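PDB 3HAZ: proline dehydrogenase, which probably oxidises proline to glutamate in two steps, coupling an FAD-dependent proline dehydrogenase to an NAD-dependent aldehyde dehydrogenase in one chain. Local coordinates for residues Y316-S321 against P364-K369; V340-G345 against L374-C379. All blocks are in the same frame, centred on the assembly; numbering follows the deposited sequence.

Contact 1 (Y316-S321 against P364-K369); sequences YQKRAS and PVFTRK. With FAD (flavin-adenine dinucleotide), chain C; SO4 (sulfate ion), chain F.
K318 lays its chain over one face of the F366 ring. K318 CB sits 4.0 Å from P364 O. K318 CG, the next atom, lies 3.8 Å from F366 CE1, above the ring but off-centre, a CH-pi contact. The chain then runs on extended, and K318 CE passes 3.7 Å from V365 O. At the tip, NZ donates to a water that in turn donates to V365 O. NZ also forms a salt bridge with D18 of helix 18-28 and bonds to the carbonyls of P16 and Y363.

The backbones make one antiparallel bridge. Q317 and V365 are its non-hydrogen-bonded pair. F366 N donates to Y316 O at 3.0 Å, and K318 N donates to P364 O at 3.0 Å. A type I turn from Q317 to A320 then leads into helix 320-333. Both loops belong to the TIM-barrel proline dehydrogenase domain. They line the adenosine end of FAD, where T367 O accepts a bond from N6A and K369 NZ donates to the phosphate oxygen O2A.

Y316 works on the other side of the bridge. V365 CG1 stands over the centre of the Y316 ring, 3.7 Å from the centroid and 9° off the normal. CG of Y316 is wedged between its own N and carbonyl carbon (chi1 75°), which turns the ring alongside V365. FAD O2B approaches the ring obliquely, and Y316 OH is hydrogen-bonded to Y347. Replacing the tyrosine with alanine removes the ring, and V365 CG1 would probably lose its partner and Y347 N its acceptor. Q317 OE1 accepts a bond from R319 NH2 on a lone pair at 2.8 Å, and NH2 also bonds to A284 O.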
loop_
_atom_site.group_PDB
_atom_site.type_symbol
_atom_site.label_atom_id
_atom_site.label_comp_id
_atom_site.label_asym_id
_atom_site.label_seq_id
_atom_site.Cartn_x
_atom_site.Cartn_y
_atom_site.Cartn_z
ATOM N N TYR A 316 3.248 34.620 22.229
ATOM C CA TYR A 316 2.796 33.305 21.783
ATOM C C TYR A 316 1.342 33.044 22.172
ATOM O O TYR A 316 0.746 32.063 21.747
ATOM C CB TYR A 316 3.753 32.168 22.192
ATOM C CG TYR A 316 3.747 31.709 23.646
ATOM C CD1 TYR A 316 3.084 32.423 24.645
ATOM C CD2 TYR A 316 4.456 30.566 24.018
ATOM C CE1 TYR A 316 3.108 31.984 25.980
ATOM C CE2 TYR A 316 4.493 30.124 25.336
ATOM C CZ TYR A 316 3.820 30.837 26.316
ATOM O OH TYR A 316 3.864 30.388 27.622
ATOM N N GLN A 317 0.771 33.955 22.957
ATOM C CA GLN A 317 -0.644 33.869 23.322
ATOM C C GLN A 317 -1.503 34.647 22.339
ATOM O O GLN A 317 -1.154 35.755 21.930
ATOM C CB GLN A 317 -0.885 34.410 24.730
ATOM C CG GLN A 317 -0.227 33.614 25.841
ATOM C CD GLN A 317 -0.995 33.725 27.144
ATOM O OE1 GLN A 317 -2.220 33.594 27.166
ATOM N NE2 GLN A 317 -0.280 33.951 28.240
ATOM N N LYS A 318 -2.636 34.064 21.967
ATOM C CA LYS A 318 -3.570 34.734 21.078
ATOM C C LYS A 318 -4.099 36.028 21.701
ATOM O O LYS A 318 -4.457 36.962 20.987
ATOM C CB LYS A 318 -4.713 33.783 20.708
ATOM C CG LYS A 318 -4.220 32.425 20.184
ATOM C CD LYS A 318 -5.376 31.447 19.979
ATOM C CE LYS A 318 -4.878 30.112 19.409
ATOM N NZ LYS A 318 -5.927 29.036 19.475
ATOM N N ARG A 319 -4.114 36.092 23.031
ATOM C CA ARG A 319 -4.602 37.283 23.740
ATOM C C ARG A 319 -3.588 38.427 23.802
ATOM O O ARG A 319 -3.891 39.497 24.323
ATOM C CB ARG A 319 -5.040 36.925 25.166
ATOM C CG ARG A 319 -6.314 36.088 25.252
ATOM C CD ARG A 319 -6.589 35.652 26.687
ATOM N NE ARG A 319 -5.539 34.770 27.191
ATOM C CZ ARG A 319 -5.463 34.328 28.442
ATOM N NH1 ARG A 319 -6.383 34.681 29.333
ATOM N NH2 ARG A 319 -4.464 33.531 28.802
ATOM N N ALA A 320 -2.393 38.209 23.264
ATOM C CA ALA A 320 -1.297 39.171 23.429
ATOM C C ALA A 320 -1.655 40.602 23.006
ATOM O O ALA A 320 -1.394 41.559 23.740
ATOM C CB ALA A 320 -0.054 38.688 22.697
ATOM N N SER A 321 -2.248 40.751 21.825
ATOM C CA SER A 321 -2.570 42.081 21.317
ATOM C C SER A 321 -3.566 42.809 22.228
ATOM O O SER A 321 -3.480 44.027 22.409
ATOM C CB SER A 321 -3.106 42.002 19.882
ATOM O OG SER A 321 -3.215 43.298 19.313
ATOM N N PRO A 364 -4.611 28.380 24.256
ATOM C CA PRO A 364 -4.431 29.830 24.421
ATOM C C PRO A 364 -3.185 30.334 23.692
ATOM O O PRO A 364 -2.993 31.545 23.541
ATOM C CB PRO A 364 -4.261 29.993 25.935
ATOM C CG PRO A 364 -3.724 28.675 26.408
ATOM C CD PRO A 364 -4.298 27.627 25.486
ATOM N N VAL A 365 -2.344 29.402 23.258
ATOM C CA VAL A 365 -1.127 29.741 22.538
ATOM C C VAL A 365 -1.242 29.249 21.109
ATOM O O VAL A 365 -2.010 28.330 20.829
ATOM C CB VAL A 365 0.115 29.072 23.161
ATOM C CG1 VAL A 365 0.492 29.738 24.484
ATOM C CG2 VAL A 365 -0.125 27.571 23.344
ATOM N N PHE A 366 -0.485 29.864 20.204
ATOM C CA PHE A 366 -0.373 29.337 18.851
ATOM C C PHE A 366 0.324 27.978 18.916
ATOM O O PHE A 366 1.045 27.689 19.875
ATOM C CB PHE A 366 0.386 30.317 17.950
ATOM C CG PHE A 366 -0.258 31.684 17.870
ATOM C CD1 PHE A 366 -1.448 31.869 17.174
ATOM C CD2 PHE A 366 0.318 32.774 18.496
ATOM C CE1 PHE A 366 -2.045 33.121 17.104
ATOM C CE2 PHE A 366 -0.277 34.024 18.438
ATOM C CZ PHE A 366 -1.460 34.200 17.740
ATOM N N THR A 367 0.098 27.138 17.911
ATOM C CA THR A 367 0.706 25.811 17.900
ATOM C C THR A 367 1.722 25.636 16.782
ATOM O O THR A 367 2.387 24.604 16.703
ATOM C CB THR A 367 -0.345 24.688 17.828
ATOM O OG1 THR A 367 -1.324 25.002 16.831
ATOM C CG2 THR A 367 -1.035 24.516 19.179
ATOM N N ARG A 368 1.827 26.630 15.903
ATOM C CA ARG A 368 2.936 26.663 14.956
ATOM C C ARG A 368 3.893 27.793 15.318
ATOM O O ARG A 368 3.470 28.921 15.569
ATOM C CB ARG A 368 2.441 26.810 13.513
ATOM C CG ARG A 368 1.858 25.523 12.939
ATOM C CD ARG A 368 1.610 25.635 11.442
ATOM N NE ARG A 368 2.850 25.821 10.691
ATOM C CZ ARG A 368 2.912 25.909 9.365
ATOM N NH1 ARG A 368 1.801 25.823 8.642
ATOM N NH2 ARG A 368 4.081 26.083 8.763
ATOM N N LYS A 369 5.181 27.481 15.332
ATOM C CA LYS A 369 6.206 28.422 15.767
ATOM C C LYS A 369 6.182 29.702 14.930
ATOM O O LYS A 369 6.355 30.810 15.459
ATOM C CB LYS A 369 7.583 27.748 15.716
ATOM C CG LYS A 369 8.654 28.375 16.619
ATOM C CD LYS A 369 9.350 29.540 15.932
ATOM C CE LYS A 369 10.566 30.004 16.719
ATOM N NZ LYS A 369 11.354 31.019 15.967
HETATM P PA FAD C . 12.973 31.639 19.137
HETATM O O1A FAD C . 13.852 30.299 18.822
HETATM O O2A FAD C . 12.838 32.511 17.971
HETATM O O5B FAD C . 11.484 31.184 19.605
HETATM C C5B FAD C . 11.379 30.245 20.637
HETATM C C4B FAD C . 9.927 30.178 21.128
HETATM O O4B FAD C . 8.782 30.228 20.115
HETATM C C3B FAD C . 9.460 29.669 22.353
HETATM O O3B FAD C . 10.149 30.016 23.541
HETATM C C2B FAD C . 7.960 29.789 22.251
HETATM O O2B FAD C . 7.352 30.863 22.943
HETATM C C1B FAD C . 7.659 29.711 20.797
HETATM N N9A FAD C . 7.374 28.406 20.228
HETATM C C8A FAD C . 8.219 27.306 20.123
HETATM N N7A FAD C . 7.533 26.317 19.471
HETATM C C5A FAD C . 6.247 26.818 19.165
HETATM C C6A FAD C . 5.060 26.211 18.469
HETATM N N6A FAD C . 5.114 24.843 17.966
HETATM N N1A FAD C . 3.959 26.911 18.301
HETATM C C2A FAD C . 3.883 28.239 18.766
HETATM N N3A FAD C . 5.022 28.821 19.437
HETATM C C4A FAD C . 6.170 28.090 19.610
HETATM N N1 FAD C . 8.731 34.262 28.730
HETATM C C2 FAD C . 7.595 34.231 29.502
HETATM O O2 FAD C . 6.604 33.317 29.216
HETATM N N3 FAD C . 7.469 35.116 30.625
HETATM C C4 FAD C . 8.473 35.992 30.928
HETATM O O4 FAD C . 8.321 36.901 31.983
HETATM C C4X FAD C . 9.661 36.031 30.119
HETATM N N5 FAD C . 10.765 36.990 30.432
HETATM C C5X FAD C . 11.930 37.009 29.627
HETATM C C6 FAD C . 13.018 37.947 29.943
HETATM C C7 FAD C . 14.178 37.967 29.134
HETATM C C7M FAD C . 15.305 38.925 29.484
HETATM C C8 FAD C . 14.298 37.055 27.973
HETATM C C8M FAD C . 15.550 37.051 27.080
HETATM C C9 FAD C . 13.256 36.159 27.675
HETATM C C9A FAD C . 12.047 36.125 28.518
HETATM N N10 FAD C . 10.957 35.194 28.215
HETATM C C10 FAD C . 9.772 35.181 29.042
HETATM C "C1'" FAD C . 10.941 34.366 26.966
HETATM C "C2'" FAD C . 11.532 32.938 27.083
HETATM O "O2'" FAD C . 12.304 32.824 28.274
HETATM C "C3'" FAD C . 12.339 32.625 25.813
HETATM O "O3'" FAD C . 13.604 33.275 25.867
HETATM C "C4'" FAD C . 11.600 33.059 24.496
HETATM O "O4'" FAD C . 10.266 32.706 24.370
HETATM C "C5'" FAD C . 12.415 32.695 23.226
HETATM O "O5'" FAD C . 12.096 33.514 22.112
HETATM P P FAD C . 13.297 33.808 21.006
HETATM O O1P FAD C . 12.746 34.892 19.864
HETATM O O2P FAD C . 14.496 34.293 21.698
HETATM O O3P FAD C . 13.722 32.357 20.387
HETATM S S SO4 F . 6.603 25.944 11.592
HETATM O O1 SO4 F . 6.615 26.153 10.144
HETATM O O2 SO4 F . 5.557 24.991 11.963
HETATM O O3 SO4 F . 7.903 25.418 11.995
HETATM O O4 SO4 F . 6.347 27.222 12.242
HETATM O O HOH W 1 -3.587 27.189 18.760
HETATM O O HOH W 2 -4.682 33.378 24.837
#

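Contact 2 (V340-G345 against L374-C379); sequences VRLVKG and LNYVAC. With FAD (flavin-adenine dinucleotide), chain C.
Y376 OH donates to L342 O from well above the carbonyl plane, 53° out of it, at 3.1 Å. The bond therefore does not use a lone pair direction. It joins a helix side chain to the backbone of a barrel strand.

The Y376 ring is held between two side chains of the strand segment. L342 CD2 sits over the centre of one face, 3.7 Å from the Y376 ring centroid and 7° off the normal. K344 CE lies over the opposite face, and K344 CG comes within 3.4 Å of Y376 CD1. The backbone of V343 meets the ring edge, with CA near the ring plane. With CG anti to the backbone N (chi1 -173°), the Y376 ring lies between L342 and K344. L342 CD2 also touches C379 CB at 3.8 Å, one helix turn further on.

Strand 338-343 is one of the parallel strands of the proline dehydrogenase barrel. Helix 369-384 is the second of two helices in the right-handed beta-alpha-beta crossover from this strand to its parallel neighbour 390-395, as in a TIM barrel. L342 faces this helix. R341 and V343, on either side of it in sequence, face the other way and meet the flavin. V343 CG2 lies 3.5 Å from FAD N1. The R341 guanidinium lays one face over FAD C6, and D280 pairs with its NH1.

The K344 chain is extended and crosses the Y376 side chain at about a right angle. Its NZ lies too far from the ring for more than a weak cation-pi attraction. K344 NZ bonds to FAD O2A at 2.9 Å, weakly to O1P, and in a salt bridge to D373 of helix 369-384. Next to it, G345 N donates to the ribityl O4' of FAD at 2.9 Å.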
loop_
_atom_site.group_PDB
_atom_site.type_symbol
_atom_site.label_atom_id
_atom_site.label_comp_id
_atom_site.label_asym_id
_atom_site.label_seq_id
_atom_site.Cartn_x
_atom_site.Cartn_y
_atom_site.Cartn_z
ATOM N N VAL A 340 7.575 48.098 28.957
ATOM C CA VAL A 340 6.830 46.884 28.663
ATOM C C VAL A 340 7.679 45.896 27.877
ATOM O O VAL A 340 8.128 46.193 26.773
ATOM C CB VAL A 340 5.568 47.215 27.863
ATOM C CG1 VAL A 340 4.780 45.953 27.571
ATOM C CG2 VAL A 340 4.726 48.232 28.623
ATOM N N ARG A 341 7.899 44.723 28.458
ATOM C CA ARG A 341 8.712 43.694 27.828
ATOM C C ARG A 341 7.882 42.759 26.966
ATOM O O ARG A 341 6.934 42.134 27.444
ATOM C CB ARG A 341 9.450 42.863 28.880
ATOM C CG ARG A 341 10.369 41.817 28.258
ATOM C CD ARG A 341 10.706 40.713 29.244
ATOM N NE ARG A 341 11.438 41.220 30.395
ATOM C CZ ARG A 341 11.292 40.740 31.623
ATOM N NH1 ARG A 341 10.436 39.750 31.852
ATOM N NH2 ARG A 341 11.990 41.253 32.616
ATOM N N LEU A 342 8.245 42.660 25.693
ATOM C CA LEU A 342 7.592 41.718 24.795
ATOM C C LEU A 342 8.468 40.482 24.638
ATOM O O LEU A 342 9.642 40.584 24.283
ATOM C CB LEU A 342 7.329 42.353 23.430
ATOM C CG LEU A 342 6.475 41.529 22.470
ATOM C CD1 LEU A 342 5.021 41.447 22.971
ATOM C CD2 LEU A 342 6.545 42.107 21.056
ATOM N N VAL A 343 7.891 39.318 24.915
ATOM C CA VAL A 343 8.595 38.054 24.783
ATOM C C VAL A 343 7.708 37.129 23.966
ATOM O O VAL A 343 6.523 37.406 23.767
ATOM C CB VAL A 343 8.807 37.379 26.154
ATOM C CG1 VAL A 343 9.465 38.342 27.146
ATOM C CG2 VAL A 343 7.466 36.870 26.697
ATOM N N LYS A 344 8.267 36.022 23.504
ATOM C CA LYS A 344 7.441 35.018 22.857
ATOM C C LYS A 344 6.708 34.186 23.914
ATOM O O LYS A 344 5.479 34.244 23.999
ATOM C CB LYS A 344 8.267 34.194 21.868
ATOM C CG LYS A 344 8.677 35.048 20.660
ATOM C CD LYS A 344 9.664 34.376 19.705
ATOM C CE LYS A 344 10.127 35.397 18.658
ATOM N NZ LYS A 344 11.090 34.839 17.674
ATOM N N GLY A 345 7.444 33.466 24.757
ATOM C CA GLY A 345 6.803 32.738 25.846
ATOM C C GLY A 345 7.535 31.488 26.295
ATOM O O GLY A 345 7.999 30.704 25.471
ATOM N N LEU A 374 5.165 35.499 13.809
ATOM C CA LEU A 374 4.306 36.497 13.186
ATOM C C LEU A 374 3.650 37.408 14.215
ATOM O O LEU A 374 3.631 38.627 14.055
ATOM C CB LEU A 374 3.198 35.827 12.366
ATOM C CG LEU A 374 3.473 35.448 10.913
ATOM C CD1 LEU A 374 2.197 34.928 10.293
ATOM C CD2 LEU A 374 4.001 36.641 10.132
ATOM N N ASN A 375 3.074 36.813 15.252
ATOM C CA ASN A 375 2.384 37.611 16.255
ATOM C C ASN A 375 3.350 38.504 17.032
ATOM O O ASN A 375 2.990 39.612 17.449
ATOM C CB ASN A 375 1.570 36.733 17.213
ATOM C CG ASN A 375 0.428 37.497 17.866
ATOM O OD1 ASN A 375 -0.351 38.153 17.184
ATOM N ND2 ASN A 375 0.332 37.422 19.189
ATOM N N TYR A 376 4.580 38.032 17.218
ATOM C CA TYR A 376 5.583 38.829 17.924
ATOM C C TYR A 376 5.899 40.112 17.152
ATOM O O TYR A 376 5.928 41.204 17.724
ATOM C CB TYR A 376 6.860 38.025 18.168
ATOM C CG TYR A 376 7.880 38.738 19.036
ATOM C CD1 TYR A 376 8.031 38.408 20.386
ATOM C CD2 TYR A 376 8.692 39.745 18.508
ATOM C CE1 TYR A 376 8.971 39.064 21.187
ATOM C CE2 TYR A 376 9.622 40.407 19.295
ATOM C CZ TYR A 376 9.764 40.061 20.630
ATOM O OH TYR A 376 10.698 40.721 21.404
ATOM N N VAL A 377 6.133 39.985 15.851
ATOM C CA VAL A 377 6.435 41.161 15.039
ATOM C C VAL A 377 5.225 42.095 14.982
ATOM O O VAL A 377 5.366 43.312 15.090
ATOM C CB VAL A 377 6.930 40.777 13.633
ATOM C CG1 VAL A 377 6.887 41.981 12.690
ATOM C CG2 VAL A 377 8.340 40.199 13.728
ATOM N N ALA A 378 4.035 41.521 14.839
ATOM C CA ALA A 378 2.811 42.315 14.862
ATOM C C ALA A 378 2.659 43.079 16.186
ATOM O O ALA A 378 2.294 44.254 16.192
ATOM C CB ALA A 378 1.596 41.436 14.600
ATOM N N CYS A 379 2.948 42.413 17.300
ATOM C CA CYS A 379 2.864 43.047 18.616
ATOM C C CYS A 379 3.950 44.106 18.799
ATOM O O CYS A 379 3.738 45.129 19.459
ATOM C CB CYS A 379 2.943 42.003 19.738
ATOM S SG CYS A 379 1.440 40.992 19.923
HETATM P PA FAD C . 12.973 31.639 19.137
HETATM O O1A FAD C . 13.852 30.299 18.822
HETATM O O2A FAD C . 12.838 32.511 17.971
HETATM O O5B FAD C . 11.484 31.184 19.605
HETATM C C5B FAD C . 11.379 30.245 20.637
HETATM C C4B FAD C . 9.927 30.178 21.128
HETATM O O4B FAD C . 8.782 30.228 20.115
HETATM C C3B FAD C . 9.460 29.669 22.353
HETATM O O3B FAD C . 10.149 30.016 23.541
HETATM C C2B FAD C . 7.960 29.789 22.251
HETATM O O2B FAD C . 7.352 30.863 22.943
HETATM C C1B FAD C . 7.659 29.711 20.797
HETATM N N9A FAD C . 7.374 28.406 20.228
HETATM C C8A FAD C . 8.219 27.306 20.123
HETATM N N7A FAD C . 7.533 26.317 19.471
HETATM C C5A FAD C . 6.247 26.818 19.165
HETATM C C6A FAD C . 5.060 26.211 18.469
HETATM N N6A FAD C . 5.114 24.843 17.966
HETATM N N1A FAD C . 3.959 26.911 18.301
HETATM C C2A FAD C . 3.883 28.239 18.766
HETATM N N3A FAD C . 5.022 28.821 19.437
HETATM C C4A FAD C . 6.170 28.090 19.610
HETATM N N1 FAD C . 8.731 34.262 28.730
HETATM C C2 FAD C . 7.595 34.231 29.502
HETATM O O2 FAD C . 6.604 33.317 29.216
HETATM N N3 FAD C . 7.469 35.116 30.625
HETATM C C4 FAD C . 8.473 35.992 30.928
HETATM O O4 FAD C . 8.321 36.901 31.983
HETATM C C4X FAD C . 9.661 36.031 30.119
HETATM N N5 FAD C . 10.765 36.990 30.432
HETATM C C5X FAD C . 11.930 37.009 29.627
HETATM C C6 FAD C . 13.018 37.947 29.943
HETATM C C7 FAD C . 14.178 37.967 29.134
HETATM C C7M FAD C . 15.305 38.925 29.484
HETATM C C8 FAD C . 14.298 37.055 27.973
HETATM C C8M FAD C . 15.550 37.051 27.080
HETATM C C9 FAD C . 13.256 36.159 27.675
HETATM C C9A FAD C . 12.047 36.125 28.518
HETATM N N10 FAD C . 10.957 35.194 28.215
HETATM C C10 FAD C . 9.772 35.181 29.042
HETATM C "C1'" FAD C . 10.941 34.366 26.966
HETATM C "C2'" FAD C . 11.532 32.938 27.083
HETATM O "O2'" FAD C . 12.304 32.824 28.274
HETATM C "C3'" FAD C . 12.339 32.625 25.813
HETATM O "O3'" FAD C . 13.604 33.275 25.867
HETATM C "C4'" FAD C . 11.600 33.059 24.496
HETATM O "O4'" FAD C . 10.266 32.706 24.370
HETATM C "C5'" FAD C . 12.415 32.695 23.226
HETATM O "O5'" FAD C . 12.096 33.514 22.112
HETATM P P FAD C . 13.297 33.808 21.006
HETATM O O1P FAD C . 12.746 34.892 19.864
HETATM O O2P FAD C . 14.496 34.293 21.698
HETATM O O3P FAD C . 13.722 32.357 20.387
#

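In the fold
From the N terminus, the chain leaves barrel strand 309-314 and enters 316-321, then runs through helix 320-333 and strand 338-343 to 340-345. Helix 348-357 follows, and at 364-369 contact 1 closes the first loop. The chain then starts helix 369-384, where contact 2 closes the second. The segments alternate along the chain, so the two loops cross rather than nest. Contact 1 joins two loops, and contact 2 joins a strand to a helix. They meet directly: Y316 N lies 2.9 Å from K344 O, a probable hydrogen bond, and F366 packs on N375. Both border FAD within the proline dehydrogenase domain.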